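Local atomic coordinates of glucokinase (Streptomyces griseus, PDB entry 3VGM), a protein that probably catalyses ATP-dependent phosphorylation of D-glucose to glucose 6-phosphate, as a zinc-binding sugar kinase of the ROK family. Residues A[238-243]-A[271-276]; A[17-22]-A[302-307]; A[42-47]-A[90-95]. All blocks are in the same frame, centred on the assembly; numbering follows the deposited sequence.

Interaction 1: residues A[238-243]-A[271-276]; sequences RWAGAG and DPIRKS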
loop_
_atom_site.group_PDB
_atom_site.type_symbol
_atom_site.label_atom_id
_atom_site.label_comp_id
_atom_site.label_asym_id
_atom_site.label_seq_id
_atom_site.Cartn_x
_atom_site.Cartn_y
_atom_site.Cartn_z
ATOM N N ARG A 238 -7.391 -13.424 4.184
ATOM C CA ARG A 238 -7.690 -12.001 4.188
ATOM C C ARG A 238 -7.590 -11.435 2.776
ATOM O O ARG A 238 -8.459 -10.668 2.360
ATOM C CB ARG A 238 -6.765 -11.230 5.139
ATOM C CG ARG A 238 -7.149 -11.462 6.625
ATOM C CD ARG A 238 -6.397 -10.511 7.548
ATOM N NE ARG A 238 -4.970 -10.846 7.699
ATOM C CZ ARG A 238 -4.501 -11.743 8.572
ATOM N NH1 ARG A 238 -5.335 -12.428 9.356
ATOM N NH2 ARG A 238 -3.197 -11.956 8.660
ATOM N N TRP A 239 -6.544 -11.822 2.043
ATOM C CA TRP A 239 -6.393 -11.352 0.654
ATOM C C TRP A 239 -7.460 -11.956 -0.240
ATOM O O TRP A 239 -8.008 -11.256 -1.091
ATOM C CB TRP A 239 -4.994 -11.692 0.100
ATOM C CG TRP A 239 -3.902 -10.874 0.782
ATOM C CD1 TRP A 239 -3.025 -11.314 1.734
ATOM C CD2 TRP A 239 -3.627 -9.480 0.596
ATOM N NE1 TRP A 239 -2.199 -10.284 2.131
ATOM C CE2 TRP A 239 -2.543 -9.150 1.445
ATOM C CE3 TRP A 239 -4.167 -8.478 -0.231
ATOM C CZ2 TRP A 239 -1.988 -7.851 1.513
ATOM C CZ3 TRP A 239 -3.584 -7.153 -0.175
ATOM C CH2 TRP A 239 -2.527 -6.870 0.703
ATOM N N ALA A 240 -7.733 -13.255 -0.075
ATOM C CA ALA A 240 -8.714 -13.910 -0.928
ATOM C C ALA A 240 -10.119 -13.312 -0.697
ATOM O O ALA A 240 -10.839 -13.031 -1.650
ATOM C CB ALA A 240 -8.732 -15.430 -0.644
ATOM N N GLY A 241 -10.495 -13.118 0.570
ATOM C CA GLY A 241 -11.828 -12.561 0.900
ATOM C C GLY A 241 -11.979 -11.110 0.457
ATOM O O GLY A 241 -13.043 -10.700 -0.024
ATOM N N ALA A 242 -10.929 -10.309 0.645
ATOM C CA ALA A 242 -10.976 -8.898 0.199
ATOM C C ALA A 242 -11.149 -8.829 -1.332
ATOM O O ALA A 242 -11.892 -7.977 -1.871
ATOM C CB ALA A 242 -9.681 -8.156 0.612
ATOM N N GLY A 243 -10.419 -9.686 -2.040
ATOM C CA GLY A 243 -10.558 -9.757 -3.498
ATOM C C GLY A 243 -11.954 -10.188 -3.926
ATOM O O GLY A 243 -12.498 -9.635 -4.895
ATOM N N ASP A 271 -13.913 -20.745 5.599
ATOM C CA ASP A 271 -14.580 -19.958 6.628
ATOM C C ASP A 271 -13.909 -18.578 6.812
ATOM O O ASP A 271 -14.614 -17.551 6.791
ATOM C CB ASP A 271 -14.706 -20.734 7.947
ATOM C CG ASP A 271 -15.377 -19.921 9.040
ATOM O OD1 ASP A 271 -16.606 -19.642 8.941
ATOM O OD2 ASP A 271 -14.673 -19.577 10.000
ATOM N N PRO A 272 -12.570 -18.532 7.005
ATOM C CA PRO A 272 -11.944 -17.193 7.037
ATOM C C PRO A 272 -12.078 -16.379 5.759
ATOM O O PRO A 272 -12.178 -15.137 5.835
ATOM C CB PRO A 272 -10.456 -17.481 7.343
ATOM C CG PRO A 272 -10.273 -18.918 7.213
ATOM C CD PRO A 272 -11.610 -19.574 7.453
ATOM N N ILE A 273 -12.100 -17.041 4.601
ATOM C CA ILE A 273 -12.379 -16.315 3.352
ATOM C C ILE A 273 -13.761 -15.645 3.439
ATOM O O ILE A 273 -13.905 -14.467 3.114
ATOM C CB ILE A 273 -12.248 -17.215 2.089
ATOM C CG1 ILE A 273 -10.763 -17.568 1.857
ATOM C CG2 ILE A 273 -12.874 -16.516 0.852
ATOM C CD1 ILE A 273 -10.581 -18.559 0.672
ATOM N N ARG A 274 -14.767 -16.392 3.885
ATOM C CA ARG A 274 -16.103 -15.803 4.035
ATOM C C ARG A 274 -16.101 -14.633 5.021
ATOM O O ARG A 274 -16.775 -13.626 4.787
ATOM C CB ARG A 274 -17.118 -16.855 4.504
ATOM C CG ARG A 274 -17.429 -17.901 3.417
ATOM C CD ARG A 274 -18.533 -18.867 3.912
ATOM N NE ARG A 274 -18.793 -19.879 2.886
ATOM C CZ ARG A 274 -18.394 -21.157 2.970
ATOM N NH1 ARG A 274 -17.786 -21.603 4.062
ATOM N NH2 ARG A 274 -18.653 -21.998 1.972
ATOM N N LYS A 275 -15.385 -14.775 6.138
ATOM C CA LYS A 275 -15.366 -13.686 7.129
ATOM C C LYS A 275 -14.748 -12.406 6.560
ATOM O O LYS A 275 -15.212 -11.290 6.862
ATOM C CB LYS A 275 -14.604 -14.115 8.385
ATOM C CG LYS A 275 -15.396 -15.138 9.198
ATOM C CD LYS A 275 -14.535 -15.671 10.314
ATOM C CE LYS A 275 -15.394 -16.492 11.241
ATOM N NZ LYS A 275 -14.549 -17.372 12.078
ATOM N N SER A 276 -13.688 -12.553 5.760
ATOM C CA SER A 276 -13.049 -11.387 5.149
ATOM C C SER A 276 -13.902 -10.790 4.056
ATOM O O SER A 276 -13.970 -9.566 3.904
ATOM C CB SER A 276 -11.656 -11.762 4.578
ATOM O OG SER A 276 -10.743 -11.691 5.671
#
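Gly241 and Ile273 bring two helices so close that their axes pass 7.3 Å apart, crossing at -48°. The polar part is slight: the CA of Gly241 makes a CA-H...O contact with the carbonyl O of Ile273 at 3.6 Å, and no conventional hydrogen bond joins the segments. A side chain on Gly241 would run into that oxygen and into the CB of Ser276, so the bare backbone is what lets the helices approach.

The rest is van der Waals contact. Ser276 lays its CB 3.8 Å from the CA of Gly241, while its OG, held beside its own backbone N (chi1 -84°), reaches back to within 3.4 Å of the CA of Arg238. On the apolar side, CG1 and CD1 of Ile273 lie along the methyl of Ala240, with CD1 3.9 Å from that CB. Trimming Ile273 to an alanine here would probably remove these contacts and open a gap between the helices.

Ile273 also touches Ala237 and Leu244 of helix 227-251. Ala240 and Ile273 both meet Leu130 of strand 125-130, so helices 227-251 and 267-280 pack together on one face of the C-terminal sheet of the actin-like ATPase fold.

Interaction 2: residues A[17-22]-A[302-307]; sequences GVVDEE and GLVGAA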
loop_
_atom_site.group_PDB
_atom_site.type_symbol
_atom_site.label_atom_id
_atom_site.label_comp_id
_atom_site.label_asym_id
_atom_site.label_seq_id
_atom_site.Cartn_x
_atom_site.Cartn_y
_atom_site.Cartn_z
ATOM N N GLY A 17 -9.242 -36.927 -20.620
ATOM C CA GLY A 17 -10.332 -37.785 -20.187
ATOM C C GLY A 17 -11.496 -37.710 -21.160
ATOM O O GLY A 17 -11.800 -36.646 -21.699
ATOM N N VAL A 18 -12.127 -38.856 -21.413
ATOM C CA VAL A 18 -13.376 -38.899 -22.167
ATOM C C VAL A 18 -14.500 -38.522 -21.228
ATOM O O VAL A 18 -14.609 -39.080 -20.124
ATOM C CB VAL A 18 -13.624 -40.296 -22.744
ATOM C CG1 VAL A 18 -15.056 -40.432 -23.271
ATOM C CG2 VAL A 18 -12.600 -40.575 -23.838
ATOM N N VAL A 19 -15.324 -37.559 -21.656
ATOM C CA VAL A 19 -16.381 -37.005 -20.803
ATOM C C VAL A 19 -17.738 -37.091 -21.505
ATOM O O VAL A 19 -17.861 -36.716 -22.678
ATOM C CB VAL A 19 -16.092 -35.528 -20.462
ATOM C CG1 VAL A 19 -17.168 -34.953 -19.487
ATOM C CG2 VAL A 19 -14.668 -35.376 -19.845
ATOM N N ASP A 20 -18.746 -37.604 -20.807
ATOM C CA ASP A 20 -20.070 -37.681 -21.417
ATOM C C ASP A 20 -20.886 -36.375 -21.289
ATOM O O ASP A 20 -20.383 -35.368 -20.790
ATOM C CB ASP A 20 -20.828 -38.945 -20.967
ATOM C CG ASP A 20 -21.455 -38.831 -19.579
ATOM O OD1 ASP A 20 -21.963 -39.883 -19.116
ATOM O OD2 ASP A 20 -21.478 -37.753 -18.947
ATOM N N GLU A 21 -22.135 -36.396 -21.752
ATOM C CA GLU A 21 -22.950 -35.180 -21.818
ATOM C C GLU A 21 -23.403 -34.718 -20.447
ATOM O O GLU A 21 -23.810 -33.567 -20.287
ATOM C CB GLU A 21 -24.170 -35.399 -22.742
ATOM C CG GLU A 21 -23.761 -35.466 -24.191
ATOM C CD GLU A 21 -24.865 -35.928 -25.126
ATOM O OE1 GLU A 21 -24.858 -35.462 -26.289
ATOM O OE2 GLU A 21 -25.714 -36.771 -24.722
ATOM N N GLU A 22 -23.335 -35.621 -19.464
ATOM C CA GLU A 22 -23.632 -35.288 -18.068
ATOM C C GLU A 22 -22.393 -34.890 -17.264
ATOM O O GLU A 22 -22.474 -34.692 -16.053
ATOM C CB GLU A 22 -24.349 -36.448 -17.375
ATOM C CG GLU A 22 -25.761 -36.728 -17.895
ATOM C CD GLU A 22 -25.789 -37.247 -19.342
ATOM O OE1 GLU A 22 -26.565 -36.675 -20.146
ATOM O OE2 GLU A 22 -25.050 -38.217 -19.683
ATOM N N GLY A 302 -11.494 -28.552 -14.663
ATOM C CA GLY A 302 -10.993 -28.026 -15.955
ATOM C C GLY A 302 -11.133 -29.067 -17.051
ATOM O O GLY A 302 -11.512 -28.741 -18.165
ATOM N N LEU A 303 -10.839 -30.327 -16.722
ATOM C CA LEU A 303 -10.964 -31.421 -17.707
ATOM C C LEU A 303 -12.416 -31.555 -18.190
ATOM O O LEU A 303 -12.696 -31.554 -19.407
ATOM C CB LEU A 303 -10.402 -32.738 -17.123
ATOM C CG LEU A 303 -10.127 -33.903 -18.093
ATOM C CD1 LEU A 303 -9.175 -34.931 -17.468
ATOM C CD2 LEU A 303 -11.426 -34.561 -18.425
ATOM N N VAL A 304 -13.336 -31.654 -17.244
ATOM C CA VAL A 304 -14.764 -31.744 -17.538
ATOM C C VAL A 304 -15.261 -30.501 -18.300
ATOM O O VAL A 304 -15.976 -30.614 -19.307
ATOM C CB VAL A 304 -15.564 -31.932 -16.213
ATOM C CG1 VAL A 304 -17.010 -31.732 -16.432
ATOM C CG2 VAL A 304 -15.333 -33.399 -15.674
ATOM N N GLY A 305 -14.869 -29.324 -17.820
ATOM C CA GLY A 305 -15.312 -28.083 -18.453
ATOM C C GLY A 305 -14.777 -27.949 -19.871
ATOM O O GLY A 305 -15.520 -27.571 -20.778
ATOM N N ALA A 306 -13.487 -28.252 -20.076
ATOM C CA ALA A 306 -12.914 -28.175 -21.429
ATOM C C ALA A 306 -13.588 -29.159 -22.380
ATOM O O ALA A 306 -13.843 -28.819 -23.550
ATOM C CB ALA A 306 -11.394 -28.431 -21.389
ATOM N N ALA A 307 -13.872 -30.379 -21.903
ATOM C CA ALA A 307 -14.601 -31.332 -22.732
ATOM C C ALA A 307 -15.974 -30.780 -23.127
ATOM O O ALA A 307 -16.413 -30.925 -24.286
ATOM C CB ALA A 307 -14.747 -32.726 -22.035
#
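Gly17 and Val19 face Leu303 and Ala307 where the end of strand 13-19 packs against helix 301-309, the short axes 8.5 Å apart and crossing at -56°, with the CA atoms of Val19 and Ala307 6.3 Å from each other. No hydrogen bond crosses the gap, and every touching residue is buried.

Val19 does most of the work. With CG1 anti to the backbone N (chi1 -177°), its other branch, CG2, is left to wedge between two helix side chains one turn apart. On one of them it meets the methyl of Ala307 with CG2 only 3.4 Å from CB, tighter than usual van der Waals contact; the CB of Val19 is almost as close. On the other it comes 3.6 Å from CD2 of Leu303, the two side chains slanting across each other. CG1 makes a looser contact, 4.4 Å from CG1 of Val304.

Leu303 extends its isobutyl group over the strand. CD1 sits 3.7 Å from the backbone N of Gly17, and CD2 covers the CA of the same residue. A CB on Gly17 would clash with CD2, so glycine makes the seat for this branch.

Beyond Val19 the chain leaves the strand in an Asx turn: OD2 of Asp20 accepts from the N of Glu22 at 2.9 Å, from above the carboxylate plane, and Asp20 and Glu22 both pair with Arg24. Ile25 of the next strand continues the apolar surface against Leu303 and Val304, and the backbone O of Ala307 takes a hydrogen bond from OG1 of Thr4 on strand 3-9. A C-terminal helix returning to cover one face of the N-terminal sheet, with its order 3-2-1-4-5, belongs to the actin-like ATPase fold of ROK kinases.

Interaction 3: residues A[42-47]-A[90-95]; sequences DAICAA and DKVEQR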
loop_
_atom_site.group_PDB
_atom_site.type_symbol
_atom_site.label_atom_id
_atom_site.label_comp_id
_atom_site.label_asym_id
_atom_site.label_seq_id
_atom_site.Cartn_x
_atom_site.Cartn_y
_atom_site.Cartn_z
ATOM N N ASP A 42 3.192 -33.127 -28.658
ATOM C CA ASP A 42 3.185 -34.582 -28.808
ATOM C C ASP A 42 2.532 -35.225 -27.601
ATOM O O ASP A 42 1.778 -36.189 -27.746
ATOM C CB ASP A 42 4.599 -35.166 -28.903
ATOM C CG ASP A 42 5.321 -34.770 -30.158
ATOM O OD1 ASP A 42 4.793 -35.020 -31.263
ATOM O OD2 ASP A 42 6.440 -34.243 -30.029
ATOM N N ALA A 43 2.842 -34.690 -26.417
ATOM C CA ALA A 43 2.320 -35.236 -25.171
ATOM C C ALA A 43 0.798 -35.097 -25.104
ATOM O O ALA A 43 0.114 -36.034 -24.713
ATOM C CB ALA A 43 2.983 -34.592 -23.967
ATOM N N ILE A 44 0.277 -33.928 -25.483
ATOM C CA ILE A 44 -1.179 -33.731 -25.577
ATOM C C ILE A 44 -1.784 -34.804 -26.492
ATOM O O ILE A 44 -2.792 -35.434 -26.149
ATOM C CB ILE A 44 -1.540 -32.315 -26.103
ATOM C CG1 ILE A 44 -1.255 -31.259 -25.047
ATOM C CG2 ILE A 44 -3.011 -32.256 -26.555
ATOM C CD1 ILE A 44 -1.248 -29.819 -25.615
ATOM N N CYS A 45 -1.149 -35.047 -27.638
ATOM C CA CYS A 45 -1.669 -36.044 -28.568
ATOM C C CYS A 45 -1.627 -37.479 -28.029
ATOM O O CYS A 45 -2.547 -38.273 -28.294
ATOM C CB CYS A 45 -0.996 -35.907 -29.935
ATOM S SG CYS A 45 -1.376 -34.275 -30.654
ATOM N N ALA A 46 -0.574 -37.801 -27.272
ATOM C CA ALA A 46 -0.465 -39.117 -26.658
ATOM C C ALA A 46 -1.520 -39.277 -25.565
ATOM O O ALA A 46 -2.118 -40.348 -25.441
ATOM C CB ALA A 46 0.944 -39.366 -26.099
ATOM N N ALA A 47 -1.754 -38.220 -24.781
ATOM C CA ALA A 47 -2.772 -38.259 -23.723
ATOM C C ALA A 47 -4.154 -38.486 -24.326
ATOM O O ALA A 47 -4.915 -39.336 -23.851
ATOM C CB ALA A 47 -2.740 -36.955 -22.860
ATOM N N ASP A 90 -4.740 -25.516 -34.257
ATOM C CA ASP A 90 -4.333 -25.985 -35.584
ATOM C C ASP A 90 -3.416 -27.210 -35.522
ATOM O O ASP A 90 -3.634 -28.197 -36.233
ATOM C CB ASP A 90 -3.668 -24.848 -36.366
ATOM C CG ASP A 90 -4.675 -23.813 -36.855
ATOM O OD1 ASP A 90 -5.903 -24.108 -36.907
ATOM O OD2 ASP A 90 -4.233 -22.702 -37.216
ATOM N N LYS A 91 -2.413 -27.140 -34.652
ATOM C CA LYS A 91 -1.418 -28.194 -34.502
ATOM C C LYS A 91 -2.033 -29.492 -34.014
ATOM O O LYS A 91 -1.683 -30.582 -34.489
ATOM C CB LYS A 91 -0.309 -27.741 -33.547
ATOM C CG LYS A 91 0.604 -26.701 -34.153
ATOM C CD LYS A 91 1.737 -26.353 -33.210
ATOM C CE LYS A 91 2.807 -25.547 -33.939
ATOM N NZ LYS A 91 3.839 -25.130 -32.953
ATOM N N VAL A 92 -2.951 -29.386 -33.057
ATOM C CA VAL A 92 -3.623 -30.581 -32.533
ATOM C C VAL A 92 -4.662 -31.170 -33.501
ATOM O O VAL A 92 -4.717 -32.401 -33.678
ATOM C CB VAL A 92 -4.198 -30.331 -31.091
ATOM C CG1 VAL A 92 -4.893 -31.598 -30.539
ATOM C CG2 VAL A 92 -3.069 -29.908 -30.150
ATOM N N GLU A 93 -5.470 -30.319 -34.139
ATOM C CA GLU A 93 -6.440 -30.771 -35.153
ATOM C C GLU A 93 -5.740 -31.541 -36.271
ATOM O O GLU A 93 -6.195 -32.613 -36.667
ATOM C CB GLU A 93 -7.214 -29.597 -35.765
ATOM C CG GLU A 93 -8.271 -29.010 -34.837
ATOM C CD GLU A 93 -9.254 -28.096 -35.530
ATOM O OE1 GLU A 93 -8.923 -27.551 -36.614
ATOM O OE2 GLU A 93 -10.362 -27.897 -34.973
ATOM N N GLN A 94 -4.630 -30.996 -36.762
ATOM C CA GLN A 94 -3.824 -31.663 -37.795
ATOM C C GLN A 94 -3.419 -33.087 -37.360
ATOM O O GLN A 94 -3.483 -34.028 -38.158
ATOM C CB GLN A 94 -2.601 -30.805 -38.102
ATOM C CG GLN A 94 -1.666 -31.301 -39.194
ATOM C CD GLN A 94 -0.531 -30.302 -39.443
ATOM O OE1 GLN A 94 -0.495 -29.204 -38.844
ATOM N NE2 GLN A 94 0.399 -30.670 -40.326
ATOM N N ARG A 95 -3.044 -33.238 -36.089
ATOM C CA ARG A 95 -2.557 -34.500 -35.544
ATOM C C ARG A 95 -3.631 -35.513 -35.101
ATOM O O ARG A 95 -3.471 -36.716 -35.320
ATOM C CB ARG A 95 -1.575 -34.240 -34.399
ATOM C CG ARG A 95 -0.304 -33.511 -34.833
ATOM C CD ARG A 95 0.891 -33.892 -33.966
ATOM N NE ARG A 95 0.992 -35.353 -33.854
ATOM C CZ ARG A 95 1.736 -35.999 -32.960
ATOM N NH1 ARG A 95 2.481 -35.326 -32.086
ATOM N NH2 ARG A 95 1.735 -37.325 -32.949
#
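Asp42 and Arg95 form a salt bridge at the exposed margin of this helix pair, OD1 lying 2.5 Å from NH1, a short separation whose exact value is doubtful. The carboxylate reaches the edge of the guanidinium, near its plane, but the two flat groups are turned 69° apart, so NH1 alone makes the approach and the two groups do not pair side by side.

Cys45 backs the arginine. Its CB lies 4.0 Å above the guanidinium plane, over the centre of one face, and its SG runs against the aliphatic stem, 3.8 Å from CB of Arg95. A bend at chi3 (49°) turns the arginine chain so that its head passes over Cys45 toward Asp42 while CB and CD stay by the sulfur.

Deeper in, the contact turns apolar and looser. CG1 of Val92 stands 4.4 Å from the same SG, and its CG2 is 4.3 Å from CG2 of Ile44. Val92 and Ile44 both rest on Ile62 of strand 57-64, which places helices 37-52 and 88-96 next to each other on one face of the five-stranded N-terminal sheet of this actin-like ATPase fold. The axes stay 10.3 Å apart and cross at -45°, a spacing set by side chains on both helices.

Around this pair, Ile44 also touches Leu88 and Cys45 touches Val96, while Ala43 and Ala47 pack on Ile14 and Val31, seating helix 37-52 on strands 13-19 and 25-32. Glu93 accepts from the backbone N of Val100, tying helix 88-96 to the start of strand 100-104.

How the interactions relate
Interactions 2 and 3 belong to the same sheet, their centres about 17 Å apart and their nearest atoms about 6 Å. Strand 13-19 links them: Gly17 and Val19 face helix 301-309, while Ile14 and Ala16 support helix 37-52 from the other face. Interaction 1 lies on the second sheet, across the chain's centre, with its centre about 30 Å from that of interaction 2 and about 40 Å from that of interaction 3. The bound glucose lies about 14 Å from the Leu303 side chain of interaction 2. A zinc ion lies about 13 Å from the Ala242 side chain of interaction 1. None of the three contacts includes a zinc ligand (His157, Cys167, Cys169 and Cys174).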